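Local coordinates for uncharacterized protein (Legionella longbeachae NSW150, PDB 4JZA), which probably dephosphorylates phosphoinositide lipids as a phosphatidylinositol-3-phosphatase, an activity linked to lipid metabolism in the encounter between Legionella and its host, at residues 619-624 / 646-651; 45-50 / 612-617; 393-398 / 449-454. All blocks are in the same frame, centred on the assembly; numbering follows the deposited sequence.

Contact 1 (619-624 / 646-651); sequences IKTPEW and DDDRAA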
loop_
_atom_site.group_PDB
_atom_site.type_symbol
_atom_site.label_atom_id
_atom_site.label_comp_id
_atom_site.label_asym_id
_atom_site.label_seq_id
_atom_site.Cartn_x
_atom_site.Cartn_y
_atom_site.Cartn_z
ATOM N N ILE A 619 6.034 9.991 -11.901
ATOM C CA ILE A 619 5.063 9.368 -12.754
ATOM C C ILE A 619 5.632 8.058 -13.287
ATOM O O ILE A 619 6.772 7.960 -13.675
ATOM C CB ILE A 619 4.753 10.281 -13.957
ATOM C CG1 ILE A 619 4.152 11.626 -13.506
ATOM C CG2 ILE A 619 3.817 9.607 -14.976
ATOM C CD1 ILE A 619 2.908 11.469 -12.676
ATOM N N LYS A 620 4.797 7.062 -13.388
ATOM C CA LYS A 620 5.201 5.779 -13.881
ATOM C C LYS A 620 5.505 5.818 -15.356
ATOM O O LYS A 620 4.711 6.332 -16.139
ATOM C CB LYS A 620 4.076 4.789 -13.631
ATOM C CG LYS A 620 4.537 3.412 -13.223
ATOM C CD LYS A 620 5.154 3.396 -11.821
ATOM C CE LYS A 620 5.931 2.097 -11.609
ATOM N NZ LYS A 620 7.076 1.834 -12.539
ATOM N N THR A 621 6.680 5.312 -15.721
ATOM C CA THR A 621 6.992 4.927 -17.090
ATOM C C THR A 621 6.657 6.021 -18.124
ATOM O O THR A 621 6.013 5.773 -19.102
ATOM C CB THR A 621 6.294 3.549 -17.288
ATOM O OG1 THR A 621 7.219 2.517 -17.000
ATOM C CG2 THR A 621 5.929 3.295 -18.565
ATOM N N PRO A 622 7.110 7.267 -17.911
ATOM C CA PRO A 622 6.713 8.323 -18.837
ATOM C C PRO A 622 7.137 8.098 -20.283
ATOM O O PRO A 622 6.403 8.457 -21.200
ATOM C CB PRO A 622 7.437 9.564 -18.293
ATOM C CG PRO A 622 7.778 9.245 -16.883
ATOM C CD PRO A 622 8.032 7.783 -16.883
ATOM N N GLU A 623 8.336 7.557 -20.473
ATOM C CA GLU A 623 8.886 7.337 -21.811
ATOM C C GLU A 623 8.094 6.264 -22.571
ATOM O O GLU A 623 8.169 6.190 -23.794
ATOM C CB GLU A 623 10.386 6.985 -21.768
ATOM C CG GLU A 623 11.298 8.195 -21.600
ATOM C CD GLU A 623 12.746 7.865 -21.218
ATOM O OE1 GLU A 623 12.990 6.805 -20.626
ATOM O OE2 GLU A 623 13.656 8.688 -21.467
ATOM N N TRP A 624 7.294 5.460 -21.889
ATOM C CA TRP A 624 6.434 4.565 -22.637
ATOM C C TRP A 624 5.171 5.254 -23.108
ATOM O O TRP A 624 4.754 5.018 -24.217
ATOM C CB TRP A 624 6.050 3.346 -21.827
ATOM C CG TRP A 624 5.111 2.480 -22.531
ATOM C CD1 TRP A 624 3.878 2.131 -22.128
ATOM C CD2 TRP A 624 5.322 1.840 -23.787
ATOM N NE1 TRP A 624 3.286 1.301 -23.052
ATOM C CE2 TRP A 624 4.163 1.103 -24.075
ATOM C CE3 TRP A 624 6.392 1.804 -24.689
ATOM C CZ2 TRP A 624 4.024 0.368 -25.224
ATOM C CZ3 TRP A 624 6.261 1.076 -25.819
ATOM C CH2 TRP A 624 5.074 0.376 -26.098
ATOM N N ASP A 646 14.066 8.922 -13.726
ATOM C CA ASP A 646 14.031 9.353 -12.370
ATOM C C ASP A 646 12.603 9.524 -11.930
ATOM O O ASP A 646 12.252 9.125 -10.809
ATOM C CB ASP A 646 14.752 10.695 -12.217
ATOM C CG ASP A 646 16.283 10.600 -12.477
ATOM O OD1 ASP A 646 16.787 9.464 -12.419
ATOM O OD2 ASP A 646 16.969 11.637 -12.742
ATOM N N ASP A 647 11.761 10.120 -12.781
ATOM C CA ASP A 647 10.343 10.202 -12.457
ATOM C C ASP A 647 9.773 8.818 -12.161
ATOM O O ASP A 647 9.036 8.660 -11.206
ATOM C CB ASP A 647 9.543 10.911 -13.565
ATOM C CG ASP A 647 9.813 12.433 -13.590
ATOM O OD1 ASP A 647 10.480 12.834 -12.628
ATOM O OD2 ASP A 647 9.429 13.194 -14.534
ATOM N N ASP A 648 10.167 7.812 -12.935
ATOM C CA ASP A 648 9.641 6.471 -12.767
ATOM C C ASP A 648 10.197 5.820 -11.512
ATOM O O ASP A 648 9.501 5.086 -10.825
ATOM C CB ASP A 648 9.944 5.676 -14.025
ATOM C CG ASP A 648 9.527 4.230 -13.943
ATOM O OD1 ASP A 648 8.372 3.884 -14.213
ATOM O OD2 ASP A 648 10.417 3.416 -13.677
ATOM N N ARG A 649 11.440 6.126 -11.185
ATOM C CA ARG A 649 12.062 5.657 -9.955
ATOM C C ARG A 649 11.304 6.225 -8.765
ATOM O O ARG A 649 10.998 5.498 -7.783
ATOM C CB ARG A 649 13.555 6.105 -9.935
ATOM C CG ARG A 649 14.494 5.679 -8.780
ATOM C CD ARG A 649 14.602 4.184 -8.623
ATOM N NE ARG A 649 13.512 3.702 -7.794
ATOM C CZ ARG A 649 13.317 2.452 -7.392
ATOM N NH1 ARG A 649 14.161 1.480 -7.714
ATOM N NH2 ARG A 649 12.254 2.194 -6.646
ATOM N N ALA A 650 10.993 7.517 -8.818
ATOM C CA ALA A 650 10.344 8.133 -7.649
ATOM C C ALA A 650 8.904 7.594 -7.502
ATOM O O ALA A 650 8.447 7.388 -6.405
ATOM C CB ALA A 650 10.375 9.634 -7.716
ATOM N N ALA A 651 8.239 7.266 -8.606
ATOM C CA ALA A 651 6.919 6.663 -8.534
ATOM C C ALA A 651 7.012 5.279 -7.929
ATOM O O ALA A 651 6.209 4.908 -7.086
ATOM C CB ALA A 651 6.332 6.556 -9.917
#
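Asp648 meets Ile619, Lys620, Thr621 and Pro622 with successive atoms of its side chain. Its CB lies 3.9 Å from Ile619 O and packs against the Pro622 ring, 4.0 Å from Pro622 CD. Asp648 CG, anti to the backbone N (chi1 176°), lies 3.5 Å from Thr621 N and carries the carboxylate past Ile619. OD1 does the gripping. Thr621 N donates to Asp648 OD1 at 2.7 Å, on the anti side of the carboxylate and somewhat out of its plane, and Lys620 NZ forms a salt bridge with Asp648 OD1 at 2.9 Å from above that plane. Two donors thus converge on one oxygen from different directions, with Thr621 OG1 adding a weak bond. Asp648 OD2 stays farther off, 3.9 Å from Lys620 NZ. Lys620 reaches OD1 through a chain bent at chi2 and chi4, whose CD rests 3.9 Å from Ala651 CB. Its ammonium forms a second salt bridge with Asp433 and a hydrogen bond with Thr652 OG1; two carboxylates near it would probably favour its charged form. Thr621 is the N-cap residue of the short helix 622-625, yet its side chain makes no capping bond. Lys620 N, in turn, is bonded by Asp555, which lies between strand 545-549 and helix 556-574. The sequence there fits the CX5R signature of cysteine-based phosphatases, so helix 643-652 holds a segment that borders the probable phosphate-binding P-loop.

Contact 2 (45-50 / 612-617); sequences FARRVD and NAPGSE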
loop_
_atom_site.group_PDB
_atom_site.type_symbol
_atom_site.label_atom_id
_atom_site.label_comp_id
_atom_site.label_asym_id
_atom_site.label_seq_id
_atom_site.Cartn_x
_atom_site.Cartn_y
_atom_site.Cartn_z
ATOM N N PHE A 45 13.375 12.519 -1.020
ATOM C CA PHE A 45 14.091 11.617 -0.128
ATOM C C PHE A 45 13.740 11.852 1.351
ATOM O O PHE A 45 13.387 10.937 2.086
ATOM C CB PHE A 45 15.594 11.749 -0.384
ATOM C CG PHE A 45 16.420 11.142 0.662
ATOM C CD1 PHE A 45 16.666 9.803 0.649
ATOM C CD2 PHE A 45 16.930 11.915 1.672
ATOM C CE1 PHE A 45 17.403 9.230 1.643
ATOM C CE2 PHE A 45 17.668 11.355 2.661
ATOM C CZ PHE A 45 17.892 10.012 2.640
ATOM N N ALA A 46 13.826 13.080 1.791
ATOM C CA ALA A 46 13.410 13.380 3.143
ATOM C C ALA A 46 11.925 13.052 3.373
ATOM O O ALA A 46 11.540 12.644 4.458
ATOM C CB ALA A 46 13.663 14.852 3.435
ATOM N N ARG A 47 11.073 13.257 2.371
ATOM C CA ARG A 47 9.644 13.013 2.585
ATOM C C ARG A 47 9.440 11.552 2.798
ATOM O O ARG A 47 8.674 11.189 3.679
ATOM C CB ARG A 47 8.709 13.526 1.465
ATOM C CG ARG A 47 8.630 15.029 1.334
ATOM C CD ARG A 47 7.709 15.452 0.176
ATOM N NE ARG A 47 6.444 15.782 0.807
ATOM C CZ ARG A 47 5.235 15.349 0.448
ATOM N NH1 ARG A 47 5.000 14.603 -0.635
ATOM N NH2 ARG A 47 4.215 15.708 1.189
ATOM N N ARG A 48 10.148 10.723 2.041
ATOM C CA ARG A 48 9.933 9.269 2.122
ATOM C C ARG A 48 10.489 8.711 3.410
ATOM O O ARG A 48 9.846 7.895 4.051
ATOM C CB ARG A 48 10.566 8.530 0.951
ATOM C CG ARG A 48 9.973 7.162 0.691
ATOM C CD ARG A 48 8.916 7.222 -0.381
ATOM N NE ARG A 48 8.104 6.041 -0.365
ATOM C CZ ARG A 48 7.138 5.823 0.502
ATOM N NH1 ARG A 48 6.841 6.745 1.387
ATOM N NH2 ARG A 48 6.456 4.686 0.482
ATOM N N VAL A 49 11.678 9.149 3.782
ATOM C CA VAL A 49 12.211 8.769 5.065
ATOM C C VAL A 49 11.216 9.122 6.163
ATOM O O VAL A 49 10.848 8.266 6.973
ATOM C CB VAL A 49 13.575 9.427 5.368
ATOM C CG1 VAL A 49 13.982 9.180 6.810
ATOM C CG2 VAL A 49 14.659 8.858 4.474
ATOM N N ASP A 50 10.774 10.371 6.175
ATOM C CA ASP A 50 9.915 10.873 7.238
ATOM C C ASP A 50 8.620 10.098 7.275
ATOM O O ASP A 50 8.160 9.688 8.320
ATOM C CB ASP A 50 9.688 12.386 7.052
ATOM C CG ASP A 50 8.738 13.010 8.103
ATOM O OD1 ASP A 50 9.020 13.039 9.322
ATOM O OD2 ASP A 50 7.700 13.526 7.688
ATOM N N ASN A 612 -0.122 10.226 -2.117
ATOM C CA ASN A 612 -0.411 8.820 -1.870
ATOM C C ASN A 612 0.661 8.084 -1.075
ATOM O O ASN A 612 0.352 7.252 -0.240
ATOM C CB ASN A 612 -0.714 8.094 -3.172
ATOM C CG ASN A 612 -2.047 8.487 -3.757
ATOM O OD1 ASN A 612 -3.073 7.928 -3.410
ATOM N ND2 ASN A 612 -2.033 9.447 -4.649
ATOM N N ALA A 613 1.923 8.364 -1.370
ATOM C CA ALA A 613 3.039 7.908 -0.554
ATOM C C ALA A 613 4.131 8.960 -0.560
ATOM O O ALA A 613 4.929 8.999 -1.484
ATOM C CB ALA A 613 3.570 6.592 -1.080
ATOM N N PRO A 614 4.182 9.817 0.550
ATOM C CA PRO A 614 5.121 10.943 0.374
ATOM C C PRO A 614 6.569 10.568 0.094
ATOM O O PRO A 614 7.104 9.647 0.685
ATOM C CB PRO A 614 5.037 11.686 1.700
ATOM C CG PRO A 614 3.634 11.532 2.093
ATOM C CD PRO A 614 3.445 10.074 1.884
ATOM N N GLY A 615 7.194 11.330 -0.797
ATOM C CA GLY A 615 8.504 11.040 -1.341
ATOM C C GLY A 615 8.442 10.218 -2.608
ATOM O O GLY A 615 9.450 9.862 -3.192
ATOM N N SER A 616 7.231 9.947 -3.050
ATOM C CA SER A 616 6.990 9.127 -4.217
ATOM C C SER A 616 6.504 9.999 -5.347
ATOM O O SER A 616 5.687 9.592 -6.156
ATOM C CB SER A 616 5.984 8.039 -3.914
ATOM O OG SER A 616 6.584 7.033 -3.143
ATOM N N GLU A 617 7.000 11.222 -5.379
ATOM C CA GLU A 617 6.520 12.191 -6.326
ATOM C C GLU A 617 7.199 11.985 -7.652
ATOM O O GLU A 617 8.268 12.505 -7.904
ATOM C CB GLU A 617 6.829 13.591 -5.818
ATOM C CG GLU A 617 6.008 14.000 -4.613
ATOM C CD GLU A 617 6.696 13.707 -3.304
ATOM O OE1 GLU A 617 7.929 13.733 -3.270
ATOM O OE2 GLU A 617 6.006 13.459 -2.306
#
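The two guanidinium groups of Arg47 and Arg48 lie against the turn 613-616 in different ways. Pro614 CB sits 3.7 Å above one face of the Arg47 group, displaced toward its rim, while the Glu617 carboxylate comes to the edge near the guanidinium plane, the two planes being 47° apart. Arg48 carries Ala613 CB over a face, also offset toward the rim and 3.8 Å from Arg48 NH2, and Ser616 OG is on that face too. A salt bridge between Arg47 and Glu617 is modelled, but its two atoms are too close, so it is doubtful in detail.

Arg48 gives the clearer bond: Arg48 NH1 donates to Pro614 O at 3.0 Å, with the carbonyl oxygen lying 29° out of the guanidinium plane. The bend at chi2 (96°) curls the arginine back over the turn to reach it. Arg48 CA approaches Pro614 O as well, at 3.2 Å, in a CA-H...O contact. The turn is type II, with Pro614 and Gly615 at its two central positions. Gly615, with positive phi, brings its backbone against the helix, 4.1 Å from Gly615 CA to Arg48 CA, and Arg47 CB lies 3.5 Å from Gly615 N. The closeness matches the absence of a side chain there.

Arg48 is further held by Asp653 O at NE and by Glu133 of helix 122-140 at NH1, so its buried charge meets a carboxylate and backbone carbonyls. Glu617 also bonds Ser44, and its pairing with Arg47 is only probable. The chemistry implies that helix 41-62 holds this loop through Arg48, which joins Pro614 O of the loop to Asp653 O and Glu133.

Contact 3 (393-398 / 449-454); sequences RHSDSN and RSAVER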
loop_
_atom_site.group_PDB
_atom_site.type_symbol
_atom_site.label_atom_id
_atom_site.label_comp_id
_atom_site.label_asym_id
_atom_site.label_seq_id
_atom_site.Cartn_x
_atom_site.Cartn_y
_atom_site.Cartn_z
ATOM N N ARG A 393 -19.103 -5.492 -3.618
ATOM C CA ARG A 393 -19.462 -4.396 -2.738
ATOM C C ARG A 393 -18.472 -3.270 -3.024
ATOM O O ARG A 393 -18.879 -2.128 -3.083
ATOM C CB ARG A 393 -19.432 -4.823 -1.268
ATOM C CG ARG A 393 -19.378 -3.706 -0.247
ATOM C CD ARG A 393 -20.623 -2.884 -0.260
ATOM N NE ARG A 393 -20.417 -1.699 0.565
ATOM C CZ ARG A 393 -20.487 -1.679 1.882
ATOM N NH1 ARG A 393 -20.788 -2.784 2.551
ATOM N NH2 ARG A 393 -20.301 -0.542 2.535
ATOM N N HIS A 394 -17.184 -3.602 -3.214
ATOM C CA HIS A 394 -16.167 -2.631 -3.645
ATOM C C HIS A 394 -16.479 -1.944 -4.992
ATOM O O HIS A 394 -16.504 -0.703 -5.082
ATOM C CB HIS A 394 -14.785 -3.293 -3.703
ATOM C CG HIS A 394 -14.176 -3.520 -2.366
ATOM N ND1 HIS A 394 -13.125 -2.767 -1.899
ATOM C CD2 HIS A 394 -14.482 -4.391 -1.377
ATOM C CE1 HIS A 394 -12.793 -3.183 -0.688
ATOM N NE2 HIS A 394 -13.606 -4.162 -0.343
ATOM N N SER A 395 -16.699 -2.733 -6.039
ATOM C CA SER A 395 -16.950 -2.133 -7.329
ATOM C C SER A 395 -18.256 -1.354 -7.343
ATOM O O SER A 395 -18.308 -0.216 -7.812
ATOM C CB SER A 395 -16.868 -3.173 -8.443
ATOM O OG SER A 395 -17.886 -4.138 -8.325
ATOM N N ASP A 396 -19.310 -1.907 -6.764
ATOM C CA ASP A 396 -20.606 -1.190 -6.755
ATOM C C ASP A 396 -20.490 0.111 -5.985
ATOM O O ASP A 396 -20.856 1.187 -6.470
ATOM C CB ASP A 396 -21.744 -1.997 -6.070
ATOM C CG ASP A 396 -22.215 -3.246 -6.852
ATOM O OD1 ASP A 396 -22.146 -3.306 -8.105
ATOM O OD2 ASP A 396 -22.688 -4.175 -6.155
ATOM N N SER A 397 -20.034 -0.012 -4.748
ATOM C CA SER A 397 -19.989 1.109 -3.855
ATOM C C SER A 397 -19.104 2.172 -4.428
ATOM O O SER A 397 -19.425 3.353 -4.314
ATOM C CB SER A 397 -19.526 0.712 -2.436
ATOM O OG SER A 397 -20.580 0.145 -1.627
ATOM N N ASN A 398 -18.010 1.767 -5.068
ATOM C CA ASN A 398 -17.056 2.735 -5.672
ATOM C C ASN A 398 -17.608 3.372 -6.953
ATOM O O ASN A 398 -17.506 4.585 -7.175
ATOM C CB ASN A 398 -15.681 2.086 -5.953
ATOM C CG ASN A 398 -14.852 1.899 -4.701
ATOM O OD1 ASN A 398 -15.083 2.546 -3.676
ATOM N ND2 ASN A 398 -13.897 0.995 -4.765
ATOM N N ARG A 449 -16.983 -3.739 -15.849
ATOM C CA ARG A 449 -18.065 -4.014 -16.787
ATOM C C ARG A 449 -19.263 -4.518 -16.072
ATOM O O ARG A 449 -20.383 -4.034 -16.299
ATOM C CB ARG A 449 -17.634 -5.079 -17.781
ATOM C CG ARG A 449 -16.613 -4.593 -18.792
ATOM C CD ARG A 449 -17.304 -3.977 -19.999
ATOM N NE ARG A 449 -16.434 -3.069 -20.726
ATOM C CZ ARG A 449 -16.811 -2.378 -21.791
ATOM N NH1 ARG A 449 -18.053 -2.470 -22.242
ATOM N NH2 ARG A 449 -15.950 -1.557 -22.375
ATOM N N SER A 450 -19.039 -5.511 -15.214
ATOM C CA SER A 450 -20.118 -6.095 -14.423
ATOM C C SER A 450 -20.806 -5.029 -13.586
ATOM O O SER A 450 -22.025 -4.968 -13.563
ATOM C CB SER A 450 -19.593 -7.178 -13.488
ATOM O OG SER A 450 -19.041 -8.270 -14.205
ATOM N N ALA A 451 -20.021 -4.186 -12.918
ATOM C CA ALA A 451 -20.568 -3.157 -12.052
ATOM C C ALA A 451 -21.455 -2.169 -12.776
ATOM O O ALA A 451 -22.507 -1.797 -12.262
ATOM C CB ALA A 451 -19.445 -2.416 -11.358
ATOM N N VAL A 452 -21.016 -1.740 -13.957
ATOM C CA VAL A 452 -21.784 -0.824 -14.796
ATOM C C VAL A 452 -23.053 -1.509 -15.266
ATOM O O VAL A 452 -24.082 -0.877 -15.280
ATOM C CB VAL A 452 -20.968 -0.314 -16.014
ATOM C CG1 VAL A 452 -21.820 0.483 -17.004
ATOM C CG2 VAL A 452 -19.803 0.541 -15.545
ATOM N N GLU A 453 -22.970 -2.783 -15.651
ATOM C CA GLU A 453 -24.173 -3.593 -15.955
ATOM C C GLU A 453 -25.196 -3.578 -14.827
ATOM O O GLU A 453 -26.363 -3.411 -15.080
ATOM C CB GLU A 453 -23.835 -5.075 -16.283
ATOM C CG GLU A 453 -23.887 -5.471 -17.763
ATOM C CD GLU A 453 -25.288 -5.348 -18.367
ATOM O OE1 GLU A 453 -25.466 -4.796 -19.497
ATOM O OE2 GLU A 453 -26.223 -5.795 -17.684
ATOM N N ARG A 454 -24.765 -3.754 -13.584
ATOM C CA ARG A 454 -25.706 -3.854 -12.458
ATOM C C ARG A 454 -26.384 -2.533 -12.170
ATOM O O ARG A 454 -27.483 -2.497 -11.615
ATOM C CB ARG A 454 -25.007 -4.349 -11.200
ATOM C CG ARG A 454 -24.539 -5.795 -11.263
ATOM C CD ARG A 454 -23.893 -6.221 -9.967
ATOM N NE ARG A 454 -22.620 -6.842 -10.279
ATOM C CZ ARG A 454 -21.422 -6.353 -9.946
ATOM N NH1 ARG A 454 -21.302 -5.243 -9.231
ATOM N NH2 ARG A 454 -20.325 -7.004 -10.304
#
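Ser395 and Ala451 bring together two helices of successive beta-alpha-beta crossovers on the mixed sheet: helix 388-402 leads from strand 365-374 to strand 412-416, and helix 441-454 from strand 412-416 to strand 462-465. Their short segments run at 57° to each other, with axes 9.2 Å apart at closest approach, and 158 Å² is buried between these two segments, a modest patch.

The tight part is made of small residues. Ala451 CB points at the partner helix and lies 4.0 Å from Ser395 CB and 3.8 Å from Ser395 OG. The backbones come nearest beside it, with Asp396 CA 5.7 Å from Ala451 CA. Both Ser395 and Ala451 are buried, and Leu399, farther along helix 388-402, also packs on Ala451.

The other side is partly exposed and rests on charge. Asp396 and Arg454 meet there as a salt bridge, their side chains crossing at about a right angle. Asp396 OD1 comes to the edge of the guanidinium, near its plane, at NH1, whereas the carboxylate is turned 75° against that plane. The modelled separation is very short, so the detail of this salt bridge is doubtful.

Arg454 starts with CG beside the backbone N (chi1 -68°), and the bend at chi3 folds it back along its own helix. Its guanidinium thereby lies with one face over Ala451 CA, 3.5 Å from the plane. At the guanidinium edge, Ser395 OG lies in the plane, 3.7 Å from Arg454 NH1.

From the N terminus, helix 41-62 supplies the first half of contact 2, which waits 561 residues for its partner. Within that long span contact 3 opens and closes, with 50 residues between its halves, so it is wholly enclosed by contact 2. Contact 1 follows after contact 2 has closed and spans only 21 residues; no two contacts cross. Contacts 1 and 2 touch: Ala650 O is 3.6 Å from Ser616 CB. Together they bind the segment 612-624, a loop running into helix 622-625, between helices 41-62 and 643-652. Contact 3 joins sheet-flanking helices elsewhere, its centre about 31 Å from that of contact 1 and 33 Å from that of contact 2.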